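Local atomic coordinates of congerin-1 (Conger myriaster, PDB entry 1C1L), a protein that binds beta-galactosides as a homodimeric galectin of the conger eel, and is seen here with lactose in its sugar pocket. Residues Ser43-His48 and Asn69-Glu74; Val35-Asn40 and Tyr115-Leu120. One frame throughout, in Å; residues are numbered along the deposited sequence.

Interaction 1: Ser43-His48 and Asn69-Glu74; sequences SLHLDH and NGWETE. With GAL (beta-D-galactopyranose), chain B; BGC (beta-D-glucopyranose), chain C.
His45 meets the rim of the Trp71 indole beside the bound galactose, and this is where the protein atoms pack tightly. With CG anti to the backbone N (chi1 168°), the imidazole is carried off strand 41-52 to the sugar. Its CB lies 3.6 Å from Trp71 CZ3, and CH2 of the indole lies over one imidazole face near the rim. The rings are oblique, their planes at 45°. ND1 of His45 is hydrogen-bonded to Asn34 OD1, which helps fix the ring's rotation, while NE2, at the ring edge, hydrogen-bonds galactose O4 at 2.7 Å. The indole offers a face to the apolar side of the galactose: C5 sits over its centre, and C4 is 3.7 Å from Trp71 CE2. NE1 of Trp71 is hydrogen-bonded to Asp68 OD1.

Toward the glucose the contact is looser and more polar, and Trp71 and Glu74 are only partly buried. Glucose O6 comes no nearer than 3.9 Å to Trp71 CD1. Glu74 bridges the two sugars: its OE2 accepts bonds from galactose O6 at 2.8 Å and glucose O3 at 2.6 Å, and OE1 pairs with Arg76.

The combination is the galectin signature. The indole face suits the apolar side of galactose, as in other galectins, and the bond from His45 NE2 probably helps recognise the axial O4; Arg30, Arg49 and Asn62 are further hydrogen-bond partners of the galactose.

Interaction 2: Val35-Asn40 and Tyr115-Leu120; sequences VGESMN and YSKEFL
Glu37 and Lys117 come together through different chain shapes. Glu37 has CG anti to the carbonyl carbon and continues extended (chi2 -178°), whereas Lys117, starting in the same way, bends at chi2 (-59°) before straightening toward NZ. The two side chains cross at about a right angle, and the ammonium reaches the carboxylate with Lys117 NZ 3.0 Å from Glu37 OE2. This salt bridge includes a hydrogen bond, but the donor meets OE2 from above the carboxylate plane, 48° out of it. The other carboxylate oxygen, OE1, has a weak hydrogen bond to Ser41. Glu37 is exposed, so solvent probably moderates the attraction between the charges.

Next to the ion pair the contact is apolar and buried. Leu120 sends its two methyl branches to different neighbours: CD1 lies 3.9 Å from Val35 CG2, and CD2 packs on the Gly36 backbone, 3.9 Å from Gly36 CA. The main chains come close here too, with 5.2 Å between the CA atoms of Gly36 and Leu120 and 3.9 Å between Gly36 O and Leu120 C. The contact therefore runs from a charged rim into a hydrophobic interior.

The residues belong to two loops of the galectin beta-sandwich. Residues 35-40 turn the corner between strands 30-35 and 41-52, while residues 115-120 lead from strand 108-112 of one sheet to strand 122-127 of the other. Both loops also reach the dimer partner, Met39 packing on Lys8 and Phe119 on Gly4 of the second subunit. Val35 also touches Leu92 and Leu120 touches Tyr94, both on strand 87-94 of the facing sheet; Gly36 is joined by backbone bonding to Phe122, where strand 122-127 begins beside strand 30-35.

The centres of interactions 1 and 2 are about 12 Å apart, at neighbouring parts of one beta-sandwich domain. Along the chain the order is 35-40, 43-48, 69-74 and 115-120, so both segments of interaction 1 fall between those of interaction 2. Strands 30-35 and 41-52, adjacent in one sheet, connect them: Leu44 O lies 3.0 Å from Val35 N, a probable backbone hydrogen bond. A second connection joins the loops, with Glu72 OE2 2.7 Å from Tyr115 OH, probably also hydrogen-bonded. Ser43 packs on Lys117 and Tyr115. The loop that carries Trp71 and Glu74 is thus tied to residues 115-120, which probably helps hold the sugar-binding loop in place.

Interaction 1: Ser43-His48 and Asn69-Glu74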
ATOM      1  N   SER A  43      14.200  -3.995  10.507  1.00  7.39           N
ATOM      2  CA  SER A  43      15.480  -3.564   9.963  1.00  7.15           C
ATOM      3  C   SER A  43      15.629  -2.045  10.061  1.00  6.96           C
ATOM      4  O   SER A  43      16.752  -1.548  10.185  1.00  7.66           O
ATOM      5  CB  SER A  43      15.615  -3.986   8.502  1.00  6.91           C
ATOM      6  OG  SER A  43      15.886  -5.373   8.433  1.00  8.05           O
ATOM      7  N   LEU A  44      14.558  -1.259  10.030  1.00  7.12           N
ATOM      8  CA  LEU A  44      14.682   0.179  10.170  1.00  7.73           C
ATOM      9  C   LEU A  44      13.475   0.704  10.914  1.00  7.56           C
ATOM     10  O   LEU A  44      12.328   0.372  10.590  1.00  7.12           O
ATOM     11  CB  LEU A  44      14.780   0.862   8.787  1.00  8.96           C
ATOM     12  CG  LEU A  44      14.802   2.401   8.780  1.00 10.90           C
ATOM     13  CD1 LEU A  44      16.066   2.925   9.428  1.00 11.62           C
ATOM     14  CD2 LEU A  44      14.675   2.890   7.349  1.00 13.06           C
ATOM     15  N   HIS A  45      13.782   1.466  11.964  1.00  6.72           N
ATOM     16  CA  HIS A  45      12.808   2.199  12.748  1.00  5.85           C
ATOM     17  C   HIS A  45      13.274   3.624  12.541  1.00  6.88           C
ATOM     18  O   HIS A  45      14.387   3.960  12.960  1.00  6.98           O
ATOM     19  CB  HIS A  45      12.907   1.816  14.226  1.00  5.11           C
ATOM     20  CG  HIS A  45      12.145   2.719  15.194  1.00  4.84           C
ATOM     21  ND1 HIS A  45      10.850   2.786  15.443  1.00  6.17           N
ATOM     22  CD2 HIS A  45      12.762   3.580  16.074  1.00  6.89           C
ATOM     23  CE1 HIS A  45      10.643   3.639  16.412  1.00  6.86           C
ATOM     24  NE2 HIS A  45      11.799   4.114  16.779  1.00  6.63           N
ATOM     25  N   LEU A  46      12.481   4.484  11.906  1.00  6.32           N
ATOM     26  CA  LEU A  46      12.866   5.851  11.612  1.00  6.38           C
ATOM     27  C   LEU A  46      11.919   6.722  12.401  1.00  8.02           C
ATOM     28  O   LEU A  46      10.746   6.865  12.039  1.00  7.45           O
ATOM     29  CB  LEU A  46      12.720   6.099  10.106  1.00  7.37           C
ATOM     30  CG  LEU A  46      12.876   7.547   9.622  1.00 10.19           C
ATOM     31  CD1 LEU A  46      14.305   8.015   9.801  1.00 10.56           C
ATOM     32  CD2 LEU A  46      12.458   7.635   8.180  1.00 12.67           C
ATOM     33  N   ASP A  47      12.403   7.281  13.505  1.00  7.21           N
ATOM     34  CA  ASP A  47      11.578   8.032  14.427  1.00  7.61           C
ATOM     35  C   ASP A  47      11.807   9.543  14.344  1.00  7.96           C
ATOM     36  O   ASP A  47      12.938  10.018  14.499  1.00  9.81           O
ATOM     37  CB  ASP A  47      11.876   7.505  15.838  1.00  7.61           C
ATOM     38  CG  ASP A  47      10.786   7.740  16.867  1.00  9.23           C
ATOM     39  OD1 ASP A  47       9.615   7.882  16.536  1.00  8.09           O
ATOM     40  OD2 ASP A  47      11.120   7.769  18.037  1.00  7.80           O
ATOM     41  N   HIS A  48      10.775  10.309  13.986  1.00  6.32           N
ATOM     42  CA  HIS A  48      10.847  11.763  13.991  1.00  6.86           C
ATOM     43  C   HIS A  48      10.257  12.217  15.303  1.00  7.87           C
ATOM     44  O   HIS A  48       9.061  12.055  15.549  1.00  6.66           O
ATOM     45  CB  HIS A  48      10.041  12.401  12.842  1.00  8.49           C
ATOM     46  CG  HIS A  48      10.799  12.410  11.518  1.00  8.87           C
ATOM     47  ND1 HIS A  48      10.938  11.396  10.692  1.00 10.41           N
ATOM     48  CD2 HIS A  48      11.490  13.463  10.956  1.00 11.29           C
ATOM     49  CE1 HIS A  48      11.667  11.744   9.674  1.00 10.60           C
ATOM     50  NE2 HIS A  48      12.004  12.996   9.834  1.00 11.28           N
ATOM     51  N   ASN A  69      12.458  -4.602  23.556  1.00  9.88           N
ATOM     52  CA  ASN A  69      13.594  -4.926  24.407  1.00 12.01           C
ATOM     53  C   ASN A  69      14.855  -5.219  23.620  1.00 11.69           C
ATOM     54  O   ASN A  69      15.826  -5.750  24.167  1.00 12.77           O
ATOM     55  CB  ASN A  69      13.239  -6.112  25.301  1.00 14.30           C
ATOM     56  CG  ASN A  69      12.255  -5.630  26.347  1.00 16.77           C
ATOM     57  OD1 ASN A  69      12.467  -4.665  27.087  1.00 17.67           O
ATOM     58  ND2 ASN A  69      11.056  -6.170  26.359  1.00 18.82           N
ATOM     59  N   GLY A  70      14.914  -4.900  22.328  1.00  9.65           N
ATOM     60  CA  GLY A  70      16.119  -5.206  21.577  1.00  8.14           C
ATOM     61  C   GLY A  70      16.671  -4.009  20.839  1.00  7.57           C
ATOM     62  O   GLY A  70      17.451  -4.231  19.913  1.00  8.19           O
ATOM     63  N   TRP A  71      16.288  -2.772  21.138  1.00  7.66           N
ATOM     64  CA  TRP A  71      16.798  -1.608  20.415  1.00  7.77           C
ATOM     65  C   TRP A  71      18.310  -1.568  20.518  1.00  7.42           C
ATOM     66  O   TRP A  71      18.859  -1.762  21.610  1.00  8.55           O
ATOM     67  CB  TRP A  71      16.224  -0.319  20.973  1.00  6.81           C
ATOM     68  CG  TRP A  71      14.717  -0.226  20.819  1.00  7.32           C
ATOM     69  CD1 TRP A  71      13.890  -0.199  21.907  1.00  7.61           C
ATOM     70  CD2 TRP A  71      14.031  -0.157  19.630  1.00  7.57           C
ATOM     71  NE1 TRP A  71      12.675  -0.101  21.411  1.00  8.24           N
ATOM     72  CE2 TRP A  71      12.710  -0.063  20.068  1.00  7.61           C
ATOM     73  CE3 TRP A  71      14.343  -0.128  18.274  1.00  9.84           C
ATOM     74  CZ2 TRP A  71      11.673   0.026  19.129  1.00  8.97           C
ATOM     75  CZ3 TRP A  71      13.310  -0.037  17.340  1.00  8.84           C
ATOM     76  CH2 TRP A  71      11.981   0.050  17.767  1.00  8.65           C
ATOM     77  N   GLU A  72      18.953  -1.332  19.388  1.00  6.66           N
ATOM     78  CA  GLU A  72      20.401  -1.390  19.332  1.00  6.64           C
ATOM     79  C   GLU A  72      21.022   0.006  19.331  1.00  7.40           C
ATOM     80  O   GLU A  72      20.510   0.908  20.001  1.00  7.60           O
ATOM     81  CB  GLU A  72      20.758  -2.200  18.098  1.00  7.33           C
ATOM     82  CG  GLU A  72      20.172  -3.613  18.087  1.00  8.02           C
ATOM     83  CD  GLU A  72      20.730  -4.536  17.029  1.00 10.43           C
ATOM     84  OE1 GLU A  72      21.774  -4.239  16.467  1.00 11.63           O
ATOM     85  OE2 GLU A  72      20.126  -5.569  16.774  1.00  9.76           O
ATOM     86  N   THR A  73      22.139   0.240  18.621  1.00  7.60           N
ATOM     87  CA  THR A  73      22.744   1.562  18.556  1.00  8.87           C
ATOM     88  C   THR A  73      21.948   2.561  17.724  1.00  9.04           C
ATOM     89  O   THR A  73      21.687   2.383  16.543  1.00  9.13           O
ATOM     90  CB  THR A  73      24.175   1.428  17.965  1.00  9.82           C
ATOM     91  OG1 THR A  73      24.843   0.495  18.816  1.00 14.09           O
ATOM     92  CG2 THR A  73      24.941   2.749  17.885  1.00 10.47           C
ATOM     93  N   GLU A  74      21.519   3.634  18.375  1.00  7.63           N
ATOM     94  CA  GLU A  74      20.848   4.716  17.689  1.00  7.69           C
ATOM     95  C   GLU A  74      21.802   5.532  16.845  1.00  9.11           C
ATOM     96  O   GLU A  74      22.986   5.706  17.172  1.00  9.89           O
ATOM     97  CB  GLU A  74      20.212   5.674  18.673  1.00  7.26           C
ATOM     98  CG  GLU A  74      19.173   4.988  19.525  1.00  8.30           C
ATOM     99  CD  GLU A  74      18.434   5.916  20.476  1.00 10.37           C
ATOM    100  OE1 GLU A  74      18.926   6.993  20.793  1.00 12.41           O
ATOM    101  OE2 GLU A  74      17.351   5.555  20.906  1.00  9.64           O
TER
HETATM  102  C1  GAL B   2      13.513   4.273  22.551  1.00  9.28           C
HETATM  103  C2  GAL B   2      12.002   4.408  22.369  1.00  8.00           C
HETATM  104  C3  GAL B   2      11.500   3.445  21.291  1.00  7.43           C
HETATM  105  C4  GAL B   2      12.319   3.601  19.997  1.00  6.15           C
HETATM  106  C5  GAL B   2      13.808   3.522  20.308  1.00  7.37           C
HETATM  107  C6  GAL B   2      14.664   3.770  19.084  1.00  5.80           C
HETATM  108  O2  GAL B   2      11.361   4.116  23.605  1.00  8.83           O
HETATM  109  O3  GAL B   2      10.130   3.713  21.041  1.00  7.71           O
HETATM  110  O4  GAL B   2      12.004   4.853  19.409  1.00  4.59           O
HETATM  111  O5  GAL B   2      14.176   4.498  21.313  1.00  7.19           O
HETATM  112  O6  GAL B   2      16.028   3.633  19.396  1.00  8.41           O
HETATM  113  C2  BGC C   1      17.422   6.505  24.305  1.00 10.84           C
HETATM  114  C3  BGC C   1      15.970   6.558  23.799  1.00  9.58           C
HETATM  115  C4  BGC C   1      15.379   5.160  23.798  1.00 10.23           C
HETATM  116  C5  BGC C   1      15.505   4.548  25.201  1.00 10.60           C
HETATM  117  C6  BGC C   1      14.951   3.141  25.277  1.00 10.29           C
HETATM  118  C1  BGC C   1      17.493   5.798  25.657  1.00 10.26           C
HETATM  119  O1  BGC C   1      18.806   5.632  26.024  1.00 13.02           O
HETATM  120  O2  BGC C   1      17.921   7.828  24.434  1.00 11.39           O
HETATM  121  O3  BGC C   1      15.950   7.096  22.491  1.00  8.39           O
HETATM  122  O4  BGC C   1      13.975   5.232  23.427  1.00  8.81           O
HETATM  123  O5  BGC C   1      16.898   4.493  25.550  1.00 11.41           O
HETATM  124  O6  BGC C   1      15.617   2.266  24.379  1.00 13.54           O

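Interaction 2: Val35-Asn40 and Tyr115-Leu120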
ATOM      1  N   VAL A  35      10.097  -0.696   8.954  1.00  7.31           N
ATOM      2  CA  VAL A  35      10.109  -1.769   7.960  1.00  8.90           C
ATOM      3  C   VAL A  35      10.950  -2.929   8.469  1.00  8.58           C
ATOM      4  O   VAL A  35      12.000  -2.769   9.125  1.00  7.66           O
ATOM      5  CB  VAL A  35      10.700  -1.362   6.561  1.00 10.32           C
ATOM      6  CG1 VAL A  35       9.699  -0.467   5.865  1.00 13.65           C
ATOM      7  CG2 VAL A  35      12.042  -0.655   6.679  1.00 11.53           C
ATOM      8  N   GLY A  36      10.471  -4.129   8.187  1.00  8.18           N
ATOM      9  CA  GLY A  36      11.178  -5.309   8.605  1.00  9.01           C
ATOM     10  C   GLY A  36      10.342  -6.532   8.334  1.00 11.46           C
ATOM     11  O   GLY A  36       9.606  -6.598   7.343  1.00 10.41           O
ATOM     12  N   GLU A  37      10.435  -7.489   9.241  1.00 12.89           N
ATOM     13  CA  GLU A  37       9.687  -8.728   9.115  1.00 17.42           C
ATOM     14  C   GLU A  37       8.385  -8.685   9.910  1.00 17.23           C
ATOM     15  O   GLU A  37       7.405  -9.349   9.576  1.00 17.15           O
ATOM     16  CB  GLU A  37      10.502  -9.882   9.620  1.00 20.46           C
ATOM     17  CG  GLU A  37      11.884 -10.231   9.043  1.00 27.25           C
ATOM     18  CD  GLU A  37      12.455 -11.470   9.722  1.00 31.66           C
ATOM     19  OE1 GLU A  37      12.217 -11.681  10.911  1.00 34.51           O
ATOM     20  OE2 GLU A  37      13.142 -12.244   9.065  1.00 34.88           O
ATOM     21  N   SER A  38       8.337  -7.903  10.976  1.00 17.37           N
ATOM     22  CA  SER A  38       7.176  -7.825  11.846  1.00 17.71           C
ATOM     23  C   SER A  38       7.424  -6.644  12.765  1.00 18.26           C
ATOM     24  O   SER A  38       8.541  -6.122  12.789  1.00 16.03           O
ATOM     25  CB  SER A  38       7.040  -9.113  12.681  1.00 17.48           C
ATOM     26  OG  SER A  38       8.095  -9.366  13.619  1.00 18.52           O
ATOM     27  N   MET A  39       6.449  -6.292  13.603  1.00 19.93           N
ATOM     28  CA  MET A  39       6.590  -5.233  14.591  1.00 22.98           C
ATOM     29  C   MET A  39       7.759  -5.532  15.537  1.00 21.93           C
ATOM     30  O   MET A  39       8.393  -4.642  16.103  1.00 23.19           O
ATOM     31  CB  MET A  39       5.321  -5.105  15.442  1.00 28.99           C
ATOM     32  CG  MET A  39       4.022  -4.788  14.729  1.00 37.33           C
ATOM     33  SD  MET A  39       2.579  -4.820  15.812  1.00 47.14           S
ATOM     34  CE  MET A  39       2.680  -3.194  16.478  1.00 45.10           C
ATOM     35  N   ASN A  40       8.059  -6.807  15.778  1.00 19.33           N
ATOM     36  CA  ASN A  40       9.156  -7.175  16.658  1.00 18.12           C
ATOM     37  C   ASN A  40      10.518  -7.311  16.033  1.00 15.41           C
ATOM     38  O   ASN A  40      11.520  -7.327  16.742  1.00 13.75           O
ATOM     39  CB  ASN A  40       8.848  -8.474  17.370  1.00 22.44           C
ATOM     40  CG  ASN A  40       8.247  -8.205  18.727  1.00 28.53           C
ATOM     41  OD1 ASN A  40       8.710  -8.699  19.748  1.00 33.58           O
ATOM     42  ND2 ASN A  40       7.218  -7.372  18.837  1.00 29.29           N
ATOM     43  N   TYR A 115      21.022  -6.548   9.217  1.00  8.63           N
ATOM     44  CA  TYR A 115      20.703  -7.959   9.128  1.00  8.96           C
ATOM     45  C   TYR A 115      20.838  -8.523   7.713  1.00  9.62           C
ATOM     46  O   TYR A 115      20.370  -9.628   7.457  1.00 12.00           O
ATOM     47  CB  TYR A 115      19.281  -8.167   9.689  1.00  8.67           C
ATOM     48  CG  TYR A 115      19.076  -7.464  11.029  1.00  9.45           C
ATOM     49  CD1 TYR A 115      20.001  -7.630  12.068  1.00  9.52           C
ATOM     50  CD2 TYR A 115      17.991  -6.608  11.181  1.00  9.71           C
ATOM     51  CE1 TYR A 115      19.834  -6.919  13.258  1.00  9.40           C
ATOM     52  CE2 TYR A 115      17.821  -5.902  12.367  1.00 10.81           C
ATOM     53  CZ  TYR A 115      18.751  -6.064  13.391  1.00 10.57           C
ATOM     54  OH  TYR A 115      18.611  -5.349  14.552  1.00 11.74           O
ATOM     55  N   SER A 116      21.480  -7.807   6.792  1.00 11.03           N
ATOM     56  CA  SER A 116      21.670  -8.267   5.415  1.00 12.68           C
ATOM     57  C   SER A 116      20.401  -8.787   4.741  1.00 13.70           C
ATOM     58  O   SER A 116      20.317  -9.866   4.152  1.00 14.03           O
ATOM     59  CB  SER A 116      22.774  -9.332   5.406  1.00 13.64           C
ATOM     60  OG  SER A 116      23.978  -8.732   5.881  1.00 17.21           O
ATOM     61  N   LYS A 117      19.388  -7.945   4.808  1.00 12.70           N
ATOM     62  CA  LYS A 117      18.092  -8.256   4.245  1.00 14.11           C
ATOM     63  C   LYS A 117      18.051  -7.878   2.780  1.00 12.50           C
ATOM     64  O   LYS A 117      18.636  -6.884   2.366  1.00 11.24           O
ATOM     65  CB  LYS A 117      16.990  -7.507   4.977  1.00 14.11           C
ATOM     66  CG  LYS A 117      16.852  -7.951   6.421  1.00 17.77           C
ATOM     67  CD  LYS A 117      16.561  -9.439   6.428  1.00 20.81           C
ATOM     68  CE  LYS A 117      16.056  -9.811   7.789  1.00 25.12           C
ATOM     69  NZ  LYS A 117      15.600 -11.180   7.714  1.00 30.48           N
ATOM     70  N   GLU A 118      17.399  -8.725   1.988  1.00 14.49           N
ATOM     71  CA  GLU A 118      17.203  -8.460   0.578  1.00 16.07           C
ATOM     72  C   GLU A 118      15.734  -8.366   0.198  1.00 15.62           C
ATOM     73  O   GLU A 118      15.412  -8.111  -0.965  1.00 16.66           O
ATOM     74  CB  GLU A 118      17.859  -9.559  -0.236  1.00 18.25           C
ATOM     75  CG  GLU A 118      19.362  -9.364  -0.164  1.00 23.24           C
ATOM     76  CD  GLU A 118      20.185 -10.416  -0.868  1.00 26.66           C
ATOM     77  OE1 GLU A 118      20.002 -11.604  -0.608  1.00 29.05           O
ATOM     78  OE2 GLU A 118      21.022 -10.023  -1.671  1.00 28.97           O
ATOM     79  N   PHE A 119      14.848  -8.575   1.166  1.00 14.42           N
ATOM     80  CA  PHE A 119      13.411  -8.505   0.972  1.00 13.82           C
ATOM     81  C   PHE A 119      12.826  -8.109   2.330  1.00 12.54           C
ATOM     82  O   PHE A 119      13.279  -8.641   3.359  1.00 13.04           O
ATOM     83  CB  PHE A 119      12.871  -9.877   0.526  1.00 14.31           C
ATOM     84  CG  PHE A 119      11.353  -9.894   0.468  1.00 15.66           C
ATOM     85  CD1 PHE A 119      10.683  -9.075  -0.444  1.00 15.32           C
ATOM     86  CD2 PHE A 119      10.632 -10.666   1.381  1.00 14.82           C
ATOM     87  CE1 PHE A 119       9.297  -9.024  -0.428  1.00 18.00           C
ATOM     88  CE2 PHE A 119       9.242 -10.606   1.389  1.00 17.58           C
ATOM     89  CZ  PHE A 119       8.576  -9.785   0.486  1.00 17.17           C
ATOM     90  N   LEU A 120      11.862  -7.187   2.377  1.00 10.56           N
ATOM     91  CA  LEU A 120      11.240  -6.763   3.630  1.00 10.01           C
ATOM     92  C   LEU A 120       9.723  -6.865   3.499  1.00  8.73           C
ATOM     93  O   LEU A 120       9.133  -6.097   2.731  1.00 10.05           O
ATOM     94  CB  LEU A 120      11.581  -5.321   3.974  1.00 10.81           C
ATOM     95  CG  LEU A 120      13.050  -5.021   4.236  1.00 11.97           C
ATOM     96  CD1 LEU A 120      13.237  -3.527   4.353  1.00 13.81           C
ATOM     97  CD2 LEU A 120      13.501  -5.680   5.525  1.00 12.73           C
TER